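Local coordinates for subtilisin-like serine protease (Fervidobacterium pennivorans, PDB 1R6V), which degrades keratin into peptides as a subtilisin-like serine protease, which lets its bacterium grow on native feathers, at residues 407-410 with 411-415; 421-424 with 425-428; 527-530 with 531-534. The protein carries 1 engineered substitution. All blocks are in the same frame, centred on the assembly; numbering follows the deposited sequence.

Contact 1 (407-410 with 411-415)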
loop_
_atom_site.group_PDB
_atom_site.type_symbol
_atom_site.label_atom_id
_atom_site.label_comp_id
_atom_site.label_asym_id
_atom_site.label_seq_id
_atom_site.Cartn_x
_atom_site.Cartn_y
_atom_site.Cartn_z
ATOM N N ARG A 407 -9.718 -17.103 -1.497
ATOM C CA ARG A 407 -10.109 -16.218 -2.576
ATOM C C ARG A 407 -10.493 -17.009 -3.821
ATOM O O ARG A 407 -11.516 -16.727 -4.433
ATOM C CB ARG A 407 -8.999 -15.226 -2.933
ATOM C CG ARG A 407 -9.396 -14.267 -4.060
ATOM C CD ARG A 407 -8.313 -13.217 -4.296
ATOM N NE ARG A 407 -7.015 -13.812 -4.614
ATOM C CZ ARG A 407 -6.714 -14.376 -5.779
ATOM N NH1 ARG A 407 -7.619 -14.418 -6.757
ATOM N NH2 ARG A 407 -5.513 -14.909 -5.958
ATOM N N LYS A 408 -9.679 -17.997 -4.199
ATOM C CA LYS A 408 -10.031 -18.755 -5.399
ATOM C C LYS A 408 -11.329 -19.518 -5.252
ATOM O O LYS A 408 -12.042 -19.712 -6.233
ATOM C CB LYS A 408 -8.910 -19.727 -5.796
ATOM C CG LYS A 408 -7.617 -19.048 -6.251
ATOM C CD LYS A 408 -7.829 -17.982 -7.354
ATOM C CE LYS A 408 -8.650 -18.490 -8.523
ATOM N NZ LYS A 408 -8.784 -17.415 -9.571
ATOM N N LEU A 409 -11.640 -19.974 -4.045
ATOM C CA LEU A 409 -12.882 -20.710 -3.834
ATOM C C LEU A 409 -14.041 -19.765 -4.114
ATOM O O LEU A 409 -15.012 -20.127 -4.782
ATOM C CB LEU A 409 -12.966 -21.229 -2.398
ATOM C CG LEU A 409 -14.250 -21.995 -2.031
ATOM C CD1 LEU A 409 -14.561 -23.117 -3.057
ATOM C CD2 LEU A 409 -14.079 -22.582 -0.647
ATOM N N LEU A 410 -13.938 -18.541 -3.604
ATOM C CA LEU A 410 -14.994 -17.564 -3.847
ATOM C C LEU A 410 -15.174 -17.257 -5.329
ATOM O O LEU A 410 -16.301 -17.168 -5.818
ATOM C CB LEU A 410 -14.690 -16.248 -3.127
ATOM C CG LEU A 410 -14.660 -16.298 -1.605
ATOM C CD1 LEU A 410 -14.359 -14.907 -1.102
ATOM C CD2 LEU A 410 -15.945 -16.811 -1.054
ATOM N N GLU A 411 -14.064 -17.065 -6.039
ATOM C CA GLU A 411 -14.120 -16.731 -7.452
ATOM C C GLU A 411 -14.610 -17.906 -8.292
ATOM O O GLU A 411 -15.375 -17.714 -9.235
ATOM C CB GLU A 411 -12.748 -16.256 -7.925
ATOM C CG GLU A 411 -12.338 -14.912 -7.289
ATOM C CD GLU A 411 -10.905 -14.514 -7.577
ATOM O OE1 GLU A 411 -10.194 -15.257 -8.293
ATOM O OE2 GLU A 411 -10.487 -13.445 -7.073
ATOM N N ASN A 412 -14.193 -19.115 -7.927
ATOM C CA ASN A 412 -14.609 -20.304 -8.662
ATOM C C ASN A 412 -16.084 -20.646 -8.487
ATOM O O ASN A 412 -16.659 -21.332 -9.342
ATOM C CB ASN A 412 -13.774 -21.522 -8.245
ATOM C CG ASN A 412 -12.328 -21.422 -8.691
ATOM O OD1 ASN A 412 -11.984 -20.612 -9.550
ATOM N ND2 ASN A 412 -11.474 -22.263 -8.114
ATOM N N THR A 413 -16.704 -20.167 -7.412
ATOM C CA THR A 413 -18.107 -20.484 -7.155
ATOM C C THR A 413 -19.076 -19.320 -7.280
ATOM O O THR A 413 -20.281 -19.475 -7.027
ATOM C CB THR A 413 -18.291 -21.128 -5.750
ATOM O OG1 THR A 413 -17.775 -20.250 -4.733
ATOM C CG2 THR A 413 -17.564 -22.459 -5.673
ATOM N N ALA A 414 -18.559 -18.161 -7.683
ATOM C CA ALA A 414 -19.402 -16.976 -7.831
ATOM C C ALA A 414 -20.408 -17.174 -8.947
ATOM O O ALA A 414 -20.141 -17.875 -9.916
ATOM C CB ALA A 414 -18.548 -15.740 -8.124
ATOM N N PHE A 415 -21.567 -16.548 -8.798
ATOM C CA PHE A 415 -22.613 -16.637 -9.797
ATOM C C PHE A 415 -22.319 -15.592 -10.851
ATOM O O PHE A 415 -22.242 -14.392 -10.561
ATOM C CB PHE A 415 -23.967 -16.372 -9.158
ATOM C CG PHE A 415 -25.094 -16.333 -10.136
ATOM C CD1 PHE A 415 -25.936 -15.234 -10.192
ATOM C CD2 PHE A 415 -25.288 -17.382 -11.025
ATOM C CE1 PHE A 415 -26.968 -15.178 -11.128
ATOM C CE2 PHE A 415 -26.314 -17.340 -11.969
ATOM C CZ PHE A 415 -27.153 -16.233 -12.021
HETATM O O HOH W 1 -11.367 -18.288 -11.755
HETATM O O HOH W 2 -18.667 -17.623 -4.314
#

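Contact 2 (421-424 with 425-428)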
loop_
_atom_site.group_PDB
_atom_site.type_symbol
_atom_site.label_atom_id
_atom_site.label_comp_id
_atom_site.label_asym_id
_atom_site.label_seq_id
_atom_site.Cartn_x
_atom_site.Cartn_y
_atom_site.Cartn_z
ATOM N N GLY A 421 -18.554 -14.334 -17.538
ATOM C CA GLY A 421 -17.544 -15.040 -16.765
ATOM C C GLY A 421 -16.714 -14.184 -15.821
ATOM O O GLY A 421 -16.532 -14.547 -14.657
ATOM N N TRP A 422 -16.201 -13.064 -16.320
ATOM C CA TRP A 422 -15.386 -12.149 -15.528
ATOM C C TRP A 422 -15.363 -10.770 -16.178
ATOM O O TRP A 422 -15.341 -10.664 -17.407
ATOM C CB TRP A 422 -13.948 -12.646 -15.443
ATOM C CG TRP A 422 -13.047 -11.718 -14.677
ATOM C CD1 TRP A 422 -12.804 -11.737 -13.328
ATOM C CD2 TRP A 422 -12.283 -10.624 -15.205
ATOM N NE1 TRP A 422 -11.934 -10.728 -12.987
ATOM C CE2 TRP A 422 -11.599 -10.028 -14.117
ATOM C CE3 TRP A 422 -12.108 -10.088 -16.487
ATOM C CZ2 TRP A 422 -10.756 -8.926 -14.272
ATOM C CZ3 TRP A 422 -11.265 -8.986 -16.641
ATOM C CH2 TRP A 422 -10.601 -8.420 -15.535
ATOM N N ASP A 423 -15.361 -9.724 -15.352
ATOM C CA ASP A 423 -15.297 -8.345 -15.832
ATOM C C ASP A 423 -14.735 -7.419 -14.747
ATOM O O ASP A 423 -14.666 -7.804 -13.585
ATOM C CB ASP A 423 -16.673 -7.859 -16.319
ATOM C CG ASP A 423 -17.748 -7.926 -15.250
ATOM O OD1 ASP A 423 -17.549 -7.330 -14.167
ATOM O OD2 ASP A 423 -18.800 -8.564 -15.504
ATOM N N HIS A 424 -14.313 -6.215 -15.140
ATOM C CA HIS A 424 -13.732 -5.237 -14.213
ATOM C C HIS A 424 -14.724 -4.638 -13.225
ATOM O O HIS A 424 -14.331 -3.976 -12.264
ATOM C CB HIS A 424 -13.090 -4.071 -14.981
ATOM C CG HIS A 424 -11.842 -4.435 -15.724
ATOM N ND1 HIS A 424 -10.693 -3.675 -15.664
ATOM C CD2 HIS A 424 -11.570 -5.460 -16.566
ATOM C CE1 HIS A 424 -9.767 -4.216 -16.437
ATOM N NE2 HIS A 424 -10.274 -5.300 -16.996
ATOM N N ASP A 425 -16.010 -4.849 -13.455
ATOM C CA ASP A 425 -17.008 -4.271 -12.567
ATOM C C ASP A 425 -17.292 -5.120 -11.330
ATOM O O ASP A 425 -17.287 -4.621 -10.199
ATOM C CB ASP A 425 -18.312 -4.038 -13.336
ATOM C CG ASP A 425 -18.213 -2.885 -14.309
ATOM O OD1 ASP A 425 -19.168 -2.668 -15.086
ATOM O OD2 ASP A 425 -17.179 -2.188 -14.293
ATOM N N THR A 426 -17.520 -6.407 -11.552
ATOM C CA THR A 426 -17.859 -7.310 -10.459
ATOM C C THR A 426 -16.967 -8.533 -10.361
ATOM O O THR A 426 -17.307 -9.500 -9.674
ATOM C CB THR A 426 -19.309 -7.782 -10.607
ATOM O OG1 THR A 426 -19.646 -8.686 -9.540
ATOM C CG2 THR A 426 -19.484 -8.487 -11.942
ATOM N N GLY A 427 -15.824 -8.495 -11.028
ATOM C CA GLY A 427 -14.938 -9.647 -10.975
ATOM C C GLY A 427 -15.637 -10.877 -11.522
ATOM O O GLY A 427 -16.270 -10.814 -12.576
ATOM N N TYR A 428 -15.553 -11.996 -10.806
ATOM C CA TYR A 428 -16.167 -13.232 -11.277
ATOM C C TYR A 428 -17.664 -13.378 -11.004
ATOM O O TYR A 428 -18.259 -14.397 -11.350
ATOM C CB TYR A 428 -15.397 -14.436 -10.721
ATOM C CG TYR A 428 -13.947 -14.431 -11.160
ATOM C CD1 TYR A 428 -12.983 -13.756 -10.422
ATOM C CD2 TYR A 428 -13.548 -15.051 -12.347
ATOM C CE1 TYR A 428 -11.656 -13.694 -10.849
ATOM C CE2 TYR A 428 -12.222 -14.990 -12.785
ATOM C CZ TYR A 428 -11.282 -14.309 -12.030
ATOM O OH TYR A 428 -9.974 -14.227 -12.453
HETATM O O HOH W 3 -17.772 -16.468 -12.847
#

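Contact 3 (527-530 with 531-534)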
loop_
_atom_site.group_PDB
_atom_site.type_symbol
_atom_site.label_atom_id
_atom_site.label_comp_id
_atom_site.label_asym_id
_atom_site.label_seq_id
_atom_site.Cartn_x
_atom_site.Cartn_y
_atom_site.Cartn_z
ATOM N N ALA A 527 16.367 7.971 -8.489
ATOM C CA ALA A 527 16.925 8.483 -9.732
ATOM C C ALA A 527 16.452 9.916 -9.897
ATOM O O ALA A 527 15.315 10.246 -9.555
ATOM C CB ALA A 527 16.442 7.636 -10.914
ATOM N N LEU A 528 17.318 10.763 -10.430
ATOM C CA LEU A 528 16.987 12.167 -10.614
ATOM C C LEU A 528 16.544 12.517 -12.025
ATOM O O LEU A 528 16.032 13.615 -12.254
ATOM C CB LEU A 528 18.205 13.027 -10.246
ATOM C CG LEU A 528 18.737 12.820 -8.822
ATOM C CD1 LEU A 528 20.017 13.637 -8.596
ATOM C CD2 LEU A 528 17.668 13.235 -7.822
ATOM N N ARG A 529 16.728 11.586 -12.961
ATOM C CA ARG A 529 16.398 11.840 -14.362
ATOM C C ARG A 529 15.661 10.712 -15.072
ATOM O O ARG A 529 15.957 9.542 -14.856
ATOM C CB ARG A 529 17.681 12.119 -15.142
ATOM C CG ARG A 529 18.576 13.143 -14.490
ATOM C CD ARG A 529 19.880 13.297 -15.251
ATOM N NE ARG A 529 20.826 14.097 -14.483
ATOM C CZ ARG A 529 21.460 13.664 -13.396
ATOM N NH1 ARG A 529 21.259 12.431 -12.951
ATOM N NH2 ARG A 529 22.273 14.478 -12.729
ATOM N N MET A 530 14.725 11.084 -15.941
ATOM C CA MET A 530 13.963 10.095 -16.700
ATOM C C MET A 530 14.929 9.249 -17.533
ATOM O O MET A 530 14.702 8.059 -17.755
ATOM C CB MET A 530 12.946 10.795 -17.614
ATOM C CG MET A 530 11.995 9.842 -18.328
ATOM S SD MET A 530 10.769 10.708 -19.341
ATOM C CE MET A 530 9.445 10.862 -18.179
ATOM N N ALA A 531 16.030 9.859 -17.968
ATOM C CA ALA A 531 17.015 9.153 -18.774
ATOM C C ALA A 531 17.662 7.973 -18.051
ATOM O O ALA A 531 18.247 7.101 -18.690
ATOM C CB ALA A 531 18.107 10.131 -19.255
ATOM N N GLU A 532 17.556 7.942 -16.724
ATOM C CA GLU A 532 18.141 6.863 -15.938
ATOM C C GLU A 532 17.202 5.659 -15.796
ATOM O O GLU A 532 17.639 4.562 -15.443
ATOM C CB GLU A 532 18.534 7.386 -14.557
ATOM C CG GLU A 532 19.580 8.485 -14.640
ATOM C CD GLU A 532 19.761 9.246 -13.349
ATOM O OE1 GLU A 532 18.736 9.567 -12.708
ATOM O OE2 GLU A 532 20.929 9.526 -12.998
ATOM N N GLU A 533 15.926 5.871 -16.070
ATOM C CA GLU A 533 14.943 4.797 -15.967
ATOM C C GLU A 533 15.250 3.693 -16.979
ATOM O O GLU A 533 15.641 3.966 -18.109
ATOM C CB GLU A 533 13.533 5.338 -16.213
ATOM C CG GLU A 533 12.441 4.283 -16.026
ATOM C CD GLU A 533 11.060 4.749 -16.462
ATOM O OE1 GLU A 533 10.118 3.920 -16.420
ATOM O OE2 GLU A 533 10.910 5.934 -16.844
ATOM N N ARG A 534 15.080 2.445 -16.551
ATOM C CA ARG A 534 15.311 1.282 -17.402
ATOM C C ARG A 534 13.979 0.529 -17.437
ATOM O O ARG A 534 13.174 0.652 -16.517
ATOM C CB ARG A 534 16.386 0.375 -16.801
ATOM C CG ARG A 534 17.693 1.054 -16.404
ATOM C CD ARG A 534 18.602 1.243 -17.601
ATOM N NE ARG A 534 17.977 2.111 -18.577
ATOM C CZ ARG A 534 18.191 2.069 -19.884
ATOM N NH1 ARG A 534 19.029 1.185 -20.413
ATOM N NH2 ARG A 534 17.545 2.916 -20.663
#

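Contact 1 (407-410 with 411-415)
Glu411 lies one turn beyond Arg407 and Lys408, and its carboxylate takes a salt bridge from each. Arg407 NH1 meets Glu411 OE2 at 3.0 Å, on the syn side of that oxygen but tilted out of the carboxylate plane; the oxygen lies in the guanidinium plane, while the two flat groups are inclined at 52°. Arg407 CG, anti to the backbone N (chi1 -179°), passes 3.3 Å from Glu411 OE2, and the bend at chi3 turns the guanidinium back so that NH1 meets that oxygen. Lys408 curls through bends at chi2 and chi3, so that NZ meets Glu411 OE1 at 2.9 Å, nearly head-on along its C-O bond. A long, flexible lysine suits this looping path. The carboxylate probably balances both positive charges, and Arg407 has a further, stronger partner in Asp494, with His492 O also bound by its guanidinium.

These residues belong to helix 403-413 of the subtilisin-like catalytic domain. Its main-chain bonds include Glu411 N to Arg407 O and Asn412 N to Lys408 O, the latter 2.8 Å long. Further on, Thr413 N gives only weak bonds to Leu409 O and Leu410 O. The hydroxyl of Thr413 compensates: placed between backbone N and carbonyl carbon (chi1 57°), OG1 donates to Leu409 O at 2.8 Å. A water donates to both this OG1 and Leu410 O, and a threonine suits a position where a short side chain must turn back on its own helix.

Apolar contact is slight within the segment, Leu409 CD1 touching Thr413 CG2 at 4.0 Å. Leucines suit this side because their branches turn to neighbouring elements: Leu409 meets Leu394, and Leu410 packs on Val387, Val390 and Leu394 of helix 380-397 and on Ile314 of strand 314-322.

Contact 2 (421-424 with 425-428)
The backbone doubles back so that Asp423 and Gly427 form a single antiparallel hydrogen-bonded pair, with Asp423 N reaching Gly427 O at 3.1 Å and a weaker return bond from Gly427 N to Asp423 O. Gly427 has positive phi (60°), easily accepted by a glycine.

Asp423 secures the turn through OD1. The weak bond from Asp425 N resembles an Asx turn, and the stronger one from Thr426 N to Asp423 OD1, 2.8 Å long and almost straight, extends it by a residue. The first torsion (58°) sets the carboxylate between backbone N and carbonyl carbon, where OD1 can reach the amides of the turn, while OD2 binds Asn418 and Asn420. An aspartate is short enough to do this.

Across the loop, Trp422 presents an edge to the face of Tyr428: Trp422 CD1 sits over the centre of the phenol ring, 3.3 Å from Tyr428 CZ, with the planes at 53°. Replacing the tyrosine with an alanine would probably leave the Trp422 edge without its ring platform and the indole freer to turn.

The loop joins helix 403-413 to helix 433-438, and backbone hydrogen bonds join Tyr428 with Ser339 of strand 338-343 and His424 with Ser335 just before it.

Contact 3 (527-530 with 531-534)
Glu532 reaches back over a 3-10 turn to Arg529 and Leu528. Glu532 N donates to Arg529 O at 2.9 Å, and Glu533 N repeats the i+3 to i pattern with Met530 O. From there the side chain of Glu532 can be followed outward. Glu532 CB lies 3.4 Å from Arg529 O. Glu532 CG, beside the backbone N (chi1 -62°), approaches Arg529 CB at 4.1 Å, and the chain runs extended to the carboxyl carbon. Glu532 OE1 takes Arg529 N at 2.9 Å, from above the carboxylate plane, and a weak bond from Leu528 N. Ala527 CB lies 3.5 Å from Glu532 OE1. Glu532 OE2 forms a salt bridge with Arg529 NH1 at 2.9 Å, the guanidinium standing almost perpendicular to the carboxylate (88°), and it also accepts Thr667 N.

Arg529 is shared in turn: NE is paired with Asp649, NH1 also binds Trp665 O, and the guanidinium makes a cation-pi contact with Trp666. Ala531 and Glu532 rest on Leu627. The bonds to Thr667, Asp649 and Trp665 tie this loop of the Ig-like domain to the second beta-sandwich domain. A glutamate has the length to serve backbone and charge together, and its several donors probably stabilise the ionised form.

How the contacts relate
Contacts 1 and 2 follow closely in the catalytic domain, their centres 11 Å apart: helix 403-413 carries the first, and the loop leading to helix 433-438 carries the second. They touch, Glu411 OE1 lying 3.3 Å from Tyr428 CE1, so the salt-bridge network and the aromatic pair are neighbours. Contact 3 comes last along the chain, between strands 496-505 and 535-543 of the Ig-like domain, with its centre 42 Å from that of contact 1 and 37 Å from that of contact 2. Contacts 1 and 3 nonetheless share a theme, since each has an arginine bonded beyond its own domain, linking the successive domains of this elongated protease.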